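Local structure of D-alanyl transferase DltD (Enterococcus faecalis, 6O93) at residues N238-S243 with K299-Y304; G27-N32 with E191-S196; Q326-I331 with L374-D379. The protein probably transfers D-alanine during the D-alanylation of lipoteichoic acid, a step of cell wall biogenesis at the membrane of this Gram-positive bacterium. All blocks are in the same frame, centred on the assembly; numbering follows the deposited sequence.

Contact 1: residues N238-S243 with K299-Y304. With PO4 (phosphate ion), chain G.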
loop_
_atom_site.group_PDB
_atom_site.type_symbol
_atom_site.label_atom_id
_atom_site.label_comp_id
_atom_site.label_asym_id
_atom_site.label_seq_id
_atom_site.Cartn_x
_atom_site.Cartn_y
_atom_site.Cartn_z
ATOM N N ASN A 238 0.430 27.628 9.994
ATOM C CA ASN A 238 0.303 27.893 8.568
ATOM C C ASN A 238 -1.177 27.932 8.215
ATOM O O ASN A 238 -2.038 27.560 9.016
ATOM C CB ASN A 238 1.039 26.838 7.736
ATOM C CG ASN A 238 0.448 25.453 7.902
ATOM O OD1 ASN A 238 -0.535 25.103 7.250
ATOM N ND2 ASN A 238 1.046 24.655 8.779
ATOM N N LYS A 239 -1.461 28.379 6.993
ATOM C CA LYS A 239 -2.828 28.564 6.527
ATOM C C LYS A 239 -3.322 27.431 5.640
ATOM O O LYS A 239 -4.465 27.486 5.175
ATOM C CB LYS A 239 -2.947 29.888 5.764
ATOM C CG LYS A 239 -1.979 30.015 4.596
ATOM C CD LYS A 239 -2.270 31.252 3.762
ATOM C CE LYS A 239 -1.240 31.429 2.658
ATOM N NZ LYS A 239 -1.577 32.563 1.753
ATOM N N PHE A 240 -2.501 26.411 5.392
ATOM C CA PHE A 240 -2.865 25.322 4.497
ATOM C C PHE A 240 -3.400 24.102 5.235
ATOM O O PHE A 240 -3.598 23.054 4.614
ATOM C CB PHE A 240 -1.660 24.924 3.642
ATOM C CG PHE A 240 -1.094 26.057 2.834
ATOM C CD1 PHE A 240 -1.684 26.435 1.641
ATOM C CD2 PHE A 240 0.026 26.744 3.270
ATOM C CE1 PHE A 240 -1.168 27.480 0.896
ATOM C CE2 PHE A 240 0.547 27.789 2.530
ATOM C CZ PHE A 240 -0.050 28.157 1.342
ATOM N N GLU A 241 -3.644 24.215 6.541
ATOM C CA GLU A 241 -4.100 23.087 7.355
ATOM C C GLU A 241 -3.122 21.916 7.271
ATOM O O GLU A 241 -3.522 20.752 7.224
ATOM C CB GLU A 241 -5.509 22.642 6.954
ATOM C CG GLU A 241 -6.605 23.627 7.338
ATOM C CD GLU A 241 -7.998 23.035 7.207
ATOM O OE1 GLU A 241 -8.110 21.816 6.953
ATOM O OE2 GLU A 241 -8.983 23.789 7.363
ATOM N N ILE A 242 -1.828 22.230 7.256
ATOM C CA ILE A 242 -0.766 21.228 7.233
ATOM C C ILE A 242 -0.166 21.124 8.627
ATOM O O ILE A 242 -0.053 22.127 9.344
ATOM C CB ILE A 242 0.311 21.585 6.190
ATOM C CG1 ILE A 242 -0.283 21.533 4.779
ATOM C CG2 ILE A 242 1.503 20.643 6.309
ATOM C CD1 ILE A 242 0.622 22.110 3.705
ATOM N N SER A 243 0.216 19.909 9.018
ATOM C CA SER A 243 0.825 19.701 10.325
ATOM C C SER A 243 2.033 20.612 10.499
ATOM O O SER A 243 2.801 20.841 9.560
ATOM C CB SER A 243 1.236 18.237 10.494
ATOM O OG SER A 243 0.101 17.389 10.503
ATOM N N LYS A 299 -7.604 20.662 -0.621
ATOM C CA LYS A 299 -7.968 21.739 -1.536
ATOM C C LYS A 299 -7.114 22.979 -1.297
ATOM O O LYS A 299 -6.642 23.610 -2.249
ATOM C CB LYS A 299 -9.453 22.073 -1.383
ATOM C CG LYS A 299 -9.991 23.078 -2.404
ATOM C CD LYS A 299 -10.055 22.479 -3.803
ATOM C CE LYS A 299 -10.601 23.478 -4.815
ATOM N NZ LYS A 299 -10.588 22.925 -6.202
ATOM N N ARG A 300 -6.903 23.343 -0.029
ATOM C CA ARG A 300 -6.132 24.543 0.275
ATOM C C ARG A 300 -4.717 24.457 -0.283
ATOM O O ARG A 300 -4.132 25.482 -0.651
ATOM C CB ARG A 300 -6.096 24.772 1.788
ATOM C CG ARG A 300 -7.473 24.964 2.409
ATOM C CD ARG A 300 -7.388 25.336 3.883
ATOM N NE ARG A 300 -8.708 25.613 4.448
ATOM C CZ ARG A 300 -8.918 26.182 5.632
ATOM N NH1 ARG A 300 -7.894 26.544 6.394
ATOM N NH2 ARG A 300 -10.157 26.392 6.058
ATOM N N TRP A 301 -4.154 23.251 -0.362
ATOM C CA TRP A 301 -2.806 23.100 -0.895
ATOM C C TRP A 301 -2.811 23.055 -2.418
ATOM O O TRP A 301 -1.969 23.692 -3.061
ATOM C CB TRP A 301 -2.156 21.840 -0.321
ATOM C CG TRP A 301 -0.746 21.648 -0.767
ATOM C CD1 TRP A 301 -0.248 20.602 -1.488
ATOM C CD2 TRP A 301 0.355 22.535 -0.533
ATOM N NE1 TRP A 301 1.095 20.780 -1.713
ATOM C CE2 TRP A 301 1.490 21.960 -1.137
ATOM C CE3 TRP A 301 0.490 23.760 0.130
ATOM C CZ2 TRP A 301 2.745 22.565 -1.097
ATOM C CZ3 TRP A 301 1.735 24.358 0.170
ATOM C CH2 TRP A 301 2.846 23.761 -0.442
ATOM N N SER A 302 -3.751 22.316 -3.014
ATOM C CA SER A 302 -3.816 22.244 -4.470
ATOM C C SER A 302 -4.112 23.607 -5.084
ATOM O O SER A 302 -3.640 23.906 -6.188
ATOM C CB SER A 302 -4.869 21.221 -4.900
ATOM O OG SER A 302 -6.139 21.523 -4.347
ATOM N N ASP A 303 -4.887 24.448 -4.391
ATOM C CA ASP A 303 -5.105 25.808 -4.873
ATOM C C ASP A 303 -3.792 26.574 -4.976
ATOM O O ASP A 303 -3.640 27.435 -5.850
ATOM C CB ASP A 303 -6.071 26.553 -3.949
ATOM C CG ASP A 303 -7.506 26.074 -4.085
ATOM O OD1 ASP A 303 -7.857 25.521 -5.148
ATOM O OD2 ASP A 303 -8.287 26.262 -3.127
ATOM N N TYR A 304 -2.836 26.273 -4.097
ATOM C CA TYR A 304 -1.565 26.988 -4.092
ATOM C C TYR A 304 -0.587 26.407 -5.106
ATOM O O TYR A 304 0.121 27.157 -5.787
ATOM C CB TYR A 304 -0.961 26.955 -2.688
ATOM C CG TYR A 304 0.345 27.704 -2.560
ATOM C CD1 TYR A 304 0.366 29.090 -2.478
ATOM C CD2 TYR A 304 1.556 27.026 -2.516
ATOM C CE1 TYR A 304 1.554 29.779 -2.360
ATOM C CE2 TYR A 304 2.750 27.708 -2.397
ATOM C CZ TYR A 304 2.743 29.084 -2.319
ATOM O OH TYR A 304 3.927 29.770 -2.200
HETATM P P PO4 G . 3.443 17.695 -2.219
HETATM O O1 PO4 G . 3.901 16.648 -3.210
HETATM O O2 PO4 G . 3.470 17.112 -0.825
HETATM O O3 PO4 G . 2.038 18.126 -2.564
HETATM O O4 PO4 G . 4.364 18.890 -2.280
#
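Phe240 wedges against Trp301 and Tyr304 in an aromatic contact between the loop that follows helix 220-233 and the short helix 299-305, toward the periphery of the chain. The Phe240 ring does two jobs at once. One face receives the edge of the Trp301 indole, with CE3 of Trp301 3.8 Å from CD1 of Phe240 and the two planes at 89°, a T-shaped pair. Its own rim, CE1 and CZ, is directed at the face of Tyr304, the second edge-to-face pair, here with the planes at 60°. The Lys239 aliphatic chain lies over the other face of Phe240. The Trp301 indole reaches this place because its CG is anti to the backbone N (chi1 -177°); Ile242 CD1 packs against the same indole, 3.9 Å from CE3 of Trp301. Asn238 braces the loop: OD1 accepts from Phe240 N at 3.0 Å, which makes an Asx turn, and also from Ile242 N, both in the carbonyl plane, while Asn238 ND2 donates back to Ile242 O at 2.8 Å. Ile242 also touches residues of a possible Ser-His-Asp triad of the kind found in the SGNH hydrolase clan, so this side of the contact probably borders the active site. On another side of the loop, Glu241 OE2 lies over the centre of the Arg300 guanidinium, 3.1 Å from NH1 of Arg300; the attraction is electrostatic, for the oxygen stands well off the plane in which the N-H bonds lie. Glu241 OE1 is taken by the backbone N of Tyr342, and Tyr304 OH bonds to Leu255 O. At the far end of the indole, Trp301 NE1 donates to O3 of a phosphate ion at 2.9 Å, an ion probably from the crystallisation liquor and also bound by Thr347.

Contact 2: residues G27-N32 with E191-S196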
loop_
_atom_site.group_PDB
_atom_site.type_symbol
_atom_site.label_atom_id
_atom_site.label_comp_id
_atom_site.label_asym_id
_atom_site.label_seq_id
_atom_site.Cartn_x
_atom_site.Cartn_y
_atom_site.Cartn_z
ATOM N N GLY A 27 10.328 -9.658 4.194
ATOM C CA GLY A 27 10.426 -11.016 4.681
ATOM C C GLY A 27 9.139 -11.792 4.482
ATOM O O GLY A 27 8.201 -11.347 3.817
ATOM N N ASN A 28 9.104 -12.983 5.079
ATOM C CA ASN A 28 7.937 -13.858 5.005
ATOM C C ASN A 28 7.435 -14.312 6.367
ATOM O O ASN A 28 6.224 -14.315 6.592
ATOM C CB ASN A 28 8.259 -15.096 4.149
ATOM C CG ASN A 28 8.058 -14.849 2.666
ATOM O OD1 ASN A 28 7.373 -13.906 2.267
ATOM N ND2 ASN A 28 8.646 -15.708 1.841
ATOM N N VAL A 29 8.334 -14.688 7.280
ATOM C CA VAL A 29 7.925 -15.354 8.518
ATOM C C VAL A 29 6.869 -14.533 9.250
ATOM O O VAL A 29 5.763 -15.011 9.529
ATOM C CB VAL A 29 9.144 -15.618 9.418
ATOM C CG1 VAL A 29 8.701 -16.186 10.757
ATOM C CG2 VAL A 29 10.117 -16.566 8.733
ATOM N N ILE A 30 7.196 -13.282 9.576
ATOM C CA ILE A 30 6.350 -12.512 10.483
ATOM C C ILE A 30 5.055 -12.095 9.794
ATOM O O ILE A 30 3.957 -12.322 10.316
ATOM C CB ILE A 30 7.119 -11.298 11.033
ATOM C CG1 ILE A 30 8.220 -11.773 11.986
ATOM C CG2 ILE A 30 6.164 -10.344 11.741
ATOM C CD1 ILE A 30 9.191 -10.687 12.405
ATOM N N LYS A 31 5.156 -11.476 8.614
ATOM C CA LYS A 31 3.953 -10.956 7.972
ATOM C C LYS A 31 3.016 -12.085 7.554
ATOM O O LYS A 31 1.793 -11.958 7.678
ATOM C CB LYS A 31 4.324 -10.081 6.771
ATOM C CG LYS A 31 4.545 -10.828 5.467
ATOM C CD LYS A 31 5.092 -9.898 4.394
ATOM C CE LYS A 31 5.041 -10.538 3.015
ATOM N NZ LYS A 31 5.766 -11.831 2.964
ATOM N N ASN A 32 3.569 -13.200 7.065
ATOM C CA ASN A 32 2.721 -14.312 6.642
ATOM C C ASN A 32 1.999 -14.936 7.828
ATOM O O ASN A 32 0.816 -15.279 7.730
ATOM C CB ASN A 32 3.556 -15.365 5.913
ATOM C CG ASN A 32 4.113 -14.858 4.598
ATOM O OD1 ASN A 32 3.916 -13.696 4.227
ATOM N ND2 ASN A 32 4.815 -15.728 3.883
ATOM N N GLU A 191 18.289 -15.853 6.714
ATOM C CA GLU A 191 18.477 -14.441 7.022
ATOM C C GLU A 191 17.163 -13.776 7.408
ATOM O O GLU A 191 17.159 -12.839 8.216
ATOM C CB GLU A 191 19.123 -13.734 5.829
ATOM C CG GLU A 191 20.579 -14.137 5.631
ATOM C CD GLU A 191 21.172 -13.645 4.325
ATOM O OE1 GLU A 191 20.407 -13.265 3.417
ATOM O OE2 GLU A 191 22.415 -13.647 4.207
ATOM N N ASP A 192 16.044 -14.245 6.853
ATOM C CA ASP A 192 14.737 -13.770 7.297
ATOM C C ASP A 192 14.520 -14.086 8.772
ATOM O O ASP A 192 14.114 -13.219 9.556
ATOM C CB ASP A 192 13.641 -14.404 6.437
ATOM C CG ASP A 192 12.274 -13.783 6.669
ATOM O OD1 ASP A 192 12.207 -12.664 7.217
ATOM O OD2 ASP A 192 11.265 -14.419 6.300
ATOM N N GLU A 193 14.796 -15.329 9.174
ATOM C CA GLU A 193 14.630 -15.716 10.572
ATOM C C GLU A 193 15.558 -14.919 11.482
ATOM O O GLU A 193 15.172 -14.536 12.592
ATOM C CB GLU A 193 14.880 -17.219 10.724
ATOM C CG GLU A 193 14.809 -17.750 12.159
ATOM C CD GLU A 193 13.406 -17.708 12.745
ATOM O OE1 GLU A 193 12.449 -17.427 11.992
ATOM O OE2 GLU A 193 13.259 -17.960 13.961
ATOM N N LEU A 194 16.781 -14.651 11.029
ATOM C CA LEU A 194 17.790 -14.042 11.890
ATOM C C LEU A 194 17.699 -12.521 11.937
ATOM O O LEU A 194 17.919 -11.925 12.997
ATOM C CB LEU A 194 19.191 -14.444 11.420
ATOM C CG LEU A 194 19.582 -15.917 11.552
ATOM C CD1 LEU A 194 20.989 -16.131 11.010
ATOM C CD2 LEU A 194 19.487 -16.384 12.996
ATOM N N PHE A 195 17.385 -11.875 10.812
ATOM C CA PHE A 195 17.570 -10.437 10.678
ATOM C C PHE A 195 16.298 -9.648 10.399
ATOM O O PHE A 195 16.362 -8.414 10.369
ATOM C CB PHE A 195 18.579 -10.138 9.553
ATOM C CG PHE A 195 19.926 -10.779 9.754
ATOM C CD1 PHE A 195 20.503 -10.840 11.011
ATOM C CD2 PHE A 195 20.615 -11.322 8.683
ATOM C CE1 PHE A 195 21.741 -11.430 11.198
ATOM C CE2 PHE A 195 21.853 -11.914 8.860
ATOM C CZ PHE A 195 22.418 -11.968 10.120
ATOM N N SER A 196 15.151 -10.302 10.204
ATOM C CA SER A 196 13.949 -9.579 9.795
ATOM C C SER A 196 13.424 -8.630 10.865
ATOM O O SER A 196 12.577 -7.787 10.550
ATOM C CB SER A 196 12.842 -10.561 9.408
ATOM O OG SER A 196 12.401 -11.306 10.527
HETATM O O HOH W 1 9.896 -12.005 8.666
#
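Asp192, near the end of helix 175-195, caps the N-terminal end of helix 29-36 from outside, its carboxylate accepting the first backbone N-H groups there, with Asn28 at the N-cap position. A single oxygen does the gripping: Asp192 OD2 accepts from Asn28 N at 2.9 Å and from Val29 N at 3.1 Å. Both donors come in on the syn side, but from opposite faces of the carboxylate plane, so the oxygen is held between them. The side chain extends this far because CG stands trans to the backbone N (chi1 -170°). The amide dipoles of the helix start would probably favour the negative charge there. The Gly27 backbone comes close, its CA 3.5 Å from Asp192 OD1, where a bare CA lets the carboxylate lie against the chain. Val29 puts its CG2 branch beside its own backbone N, where it rests 3.4 Å from Asp192 OD2. Glu193, bent at chi2 (68°), swings OE1 back beside both Val29 methyl groups. Ser196 OG bonds to Asp192 O at 2.7 Å, turned back onto the last turn of the preceding helix, with Ile30 CD1 packed against it. The other carboxylate oxygen is used through a water, which donates to Asp192 OD1 at 2.8 Å and accepts from Ile30 N at 3.1 Å.

Contact 3: residues Q326-I331 with L374-D379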
loop_
_atom_site.group_PDB
_atom_site.type_symbol
_atom_site.label_atom_id
_atom_site.label_comp_id
_atom_site.label_asym_id
_atom_site.label_seq_id
_atom_site.Cartn_x
_atom_site.Cartn_y
_atom_site.Cartn_z
ATOM N N GLN A 326 -13.730 -5.506 -13.056
ATOM C CA GLN A 326 -13.205 -6.842 -12.808
ATOM C C GLN A 326 -13.775 -7.482 -11.548
ATOM O O GLN A 326 -13.310 -8.555 -11.149
ATOM C CB GLN A 326 -11.678 -6.791 -12.729
ATOM C CG GLN A 326 -11.024 -6.311 -14.013
ATOM C CD GLN A 326 -9.509 -6.347 -13.953
ATOM O OE1 GLN A 326 -8.882 -7.331 -14.355
ATOM N NE2 GLN A 326 -8.911 -5.271 -13.455
ATOM N N GLY A 327 -14.766 -6.859 -10.915
ATOM C CA GLY A 327 -15.433 -7.446 -9.771
ATOM C C GLY A 327 -15.006 -6.905 -8.424
ATOM O O GLY A 327 -15.478 -7.413 -7.398
ATOM N N PHE A 328 -14.129 -5.906 -8.388
ATOM C CA PHE A 328 -13.739 -5.258 -7.137
ATOM C C PHE A 328 -14.726 -4.125 -6.885
ATOM O O PHE A 328 -14.628 -3.054 -7.490
ATOM C CB PHE A 328 -12.304 -4.747 -7.215
ATOM C CG PHE A 328 -11.282 -5.831 -7.412
ATOM C CD1 PHE A 328 -10.794 -6.547 -6.330
ATOM C CD2 PHE A 328 -10.804 -6.129 -8.678
ATOM C CE1 PHE A 328 -9.852 -7.541 -6.508
ATOM C CE2 PHE A 328 -9.859 -7.123 -8.862
ATOM C CZ PHE A 328 -9.382 -7.829 -7.777
ATOM N N THR A 329 -15.681 -4.361 -5.985
ATOM C CA THR A 329 -16.784 -3.437 -5.756
ATOM C C THR A 329 -16.729 -2.749 -4.397
ATOM O O THR A 329 -17.604 -1.928 -4.103
ATOM C CB THR A 329 -18.125 -4.170 -5.899
ATOM O OG1 THR A 329 -18.232 -5.182 -4.890
ATOM C CG2 THR A 329 -18.238 -4.817 -7.271
ATOM N N ASN A 330 -15.740 -3.056 -3.562
ATOM C CA ASN A 330 -15.573 -2.400 -2.266
ATOM C C ASN A 330 -14.567 -1.268 -2.450
ATOM O O ASN A 330 -13.355 -1.493 -2.419
ATOM C CB ASN A 330 -15.105 -3.390 -1.206
ATOM C CG ASN A 330 -16.020 -4.591 -1.080
ATOM O OD1 ASN A 330 -17.240 -4.455 -0.999
ATOM N ND2 ASN A 330 -15.431 -5.778 -1.067
ATOM N N ILE A 331 -15.070 -0.049 -2.634
ATOM C CA ILE A 331 -14.230 1.110 -2.916
ATOM C C ILE A 331 -14.691 2.268 -2.043
ATOM O O ILE A 331 -15.842 2.708 -2.144
ATOM C CB ILE A 331 -14.279 1.510 -4.400
ATOM C CG1 ILE A 331 -13.924 0.316 -5.290
ATOM C CG2 ILE A 331 -13.324 2.671 -4.668
ATOM C CD1 ILE A 331 -14.048 0.604 -6.772
ATOM N N LEU A 374 -15.982 -15.051 -4.390
ATOM C CA LEU A 374 -16.066 -13.724 -4.989
ATOM C C LEU A 374 -16.075 -13.819 -6.513
ATOM O O LEU A 374 -15.284 -14.554 -7.106
ATOM C CB LEU A 374 -14.900 -12.846 -4.523
ATOM C CG LEU A 374 -14.806 -12.577 -3.019
ATOM C CD1 LEU A 374 -13.526 -11.824 -2.692
ATOM C CD2 LEU A 374 -16.018 -11.801 -2.528
ATOM N N ALA A 375 -16.969 -13.059 -7.143
ATOM C CA ALA A 375 -17.156 -13.119 -8.594
ATOM C C ALA A 375 -16.215 -12.127 -9.279
ATOM O O ALA A 375 -16.611 -11.074 -9.782
ATOM C CB ALA A 375 -18.611 -12.845 -8.951
ATOM N N TYR A 376 -14.936 -12.493 -9.296
ATOM C CA TYR A 376 -13.919 -11.700 -9.974
ATOM C C TYR A 376 -13.854 -12.080 -11.447
ATOM O O TYR A 376 -13.982 -13.253 -11.806
ATOM C CB TYR A 376 -12.546 -11.899 -9.324
ATOM C CG TYR A 376 -12.386 -11.222 -7.981
ATOM C CD1 TYR A 376 -12.843 -9.927 -7.774
ATOM C CD2 TYR A 376 -11.777 -11.879 -6.919
ATOM C CE1 TYR A 376 -12.701 -9.305 -6.550
ATOM C CE2 TYR A 376 -11.629 -11.264 -5.690
ATOM C CZ TYR A 376 -12.093 -9.977 -5.511
ATOM O OH TYR A 376 -11.949 -9.357 -4.292
ATOM N N GLN A 377 -13.658 -11.071 -12.299
ATOM C CA GLN A 377 -13.535 -11.264 -13.741
ATOM C C GLN A 377 -12.272 -10.537 -14.211
ATOM O O GLN A 377 -12.333 -9.480 -14.842
ATOM C CB GLN A 377 -14.785 -10.770 -14.473
ATOM C CG GLN A 377 -16.036 -11.570 -14.139
ATOM C CD GLN A 377 -17.252 -11.110 -14.917
ATOM O OE1 GLN A 377 -17.219 -10.080 -15.593
ATOM N NE2 GLN A 377 -18.335 -11.873 -14.827
ATOM N N ILE A 378 -11.117 -11.121 -13.891
ATOM C CA ILE A 378 -9.845 -10.507 -14.248
ATOM C C ILE A 378 -9.709 -10.467 -15.760
ATOM O O ILE A 378 -9.978 -11.455 -16.455
ATOM C CB ILE A 378 -8.684 -11.275 -13.599
ATOM C CG1 ILE A 378 -8.718 -11.115 -12.077
ATOM C CG2 ILE A 378 -7.351 -10.798 -14.158
ATOM C CD1 ILE A 378 -8.464 -9.695 -11.588
ATOM N N ASP A 379 -9.289 -9.315 -16.277
ATOM C CA ASP A 379 -9.077 -9.105 -17.705
ATOM C C ASP A 379 -7.612 -8.735 -17.902
ATOM O O ASP A 379 -7.190 -7.638 -17.521
ATOM C CB ASP A 379 -10.006 -8.014 -18.239
ATOM C CG ASP A 379 -10.008 -7.932 -19.752
ATOM O OD1 ASP A 379 -8.997 -8.320 -20.376
ATOM O OD2 ASP A 379 -11.022 -7.475 -20.319
#
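Gln326 grips the segment 374-379 twice, once with its backbone and once with its side chain. Its carbonyl O accepts from Gln377 N at 2.8 Å, a nearly straight bond (173° at the hydrogen) whose donor stands well above the carbonyl plane. Two residues on, Asp379 N donates to Gln326 OE1, also at 2.8 Å; the extended chain beyond CG carries the amide that far. OE1 has a second donor in Gln277 NE2, and Gln326 NE2 gives to Gln322 O, so both ends of this buried amide are satisfied and its rotation is fixed. Weaker CA-H...O contacts run both ways, from Tyr376 CA to Gln326 O and from Gln326 CA to Gln377 O. Gly327 closes helix 309-324 as the C-prime residue of a Schellman motif, and its positive phi (102°) lets the chain leave the helix and run on to Phe328. There Tyr376 CE1 lies over one face of the Phe328 ring, 3.4 Å from CE1 of Phe328, with the rings tilted 31° apart, while Ile378 CD1 meets the ring edge. Tyr376 OH bonds to Val288 O, and Asp379 pairs with Arg381. The contact joins the loop between helix 309-324 and strand 331-333, outermost in the sheet of this chain, to the loop that precedes helix 385-388, with Phe328, Tyr376 and Ile378 all resting on helix 272-285.

Overall arrangement
The three contacts are well separated, their nearest atoms about 18 Å apart or more, and contacts 1 and 2 lie on opposite sides of the chain's centre. Contact 2 is the buried one, and its chemistry is polar: a carboxylate and a water meet backbone N-H groups where two helices come together. Contacts 1 and 3 are partly buried and rely on aromatic rings, contact 1 beside a partly buried ion pair, contact 3 beside backbone and amide bonds. Those two are tied to neighbouring strands of the parallel sheet through the chain: helix 299-305 follows strand 289-294, and the loop of contact 3 leads into strand 331-333, whereas contact 2 joins helices from the earlier part of the chain.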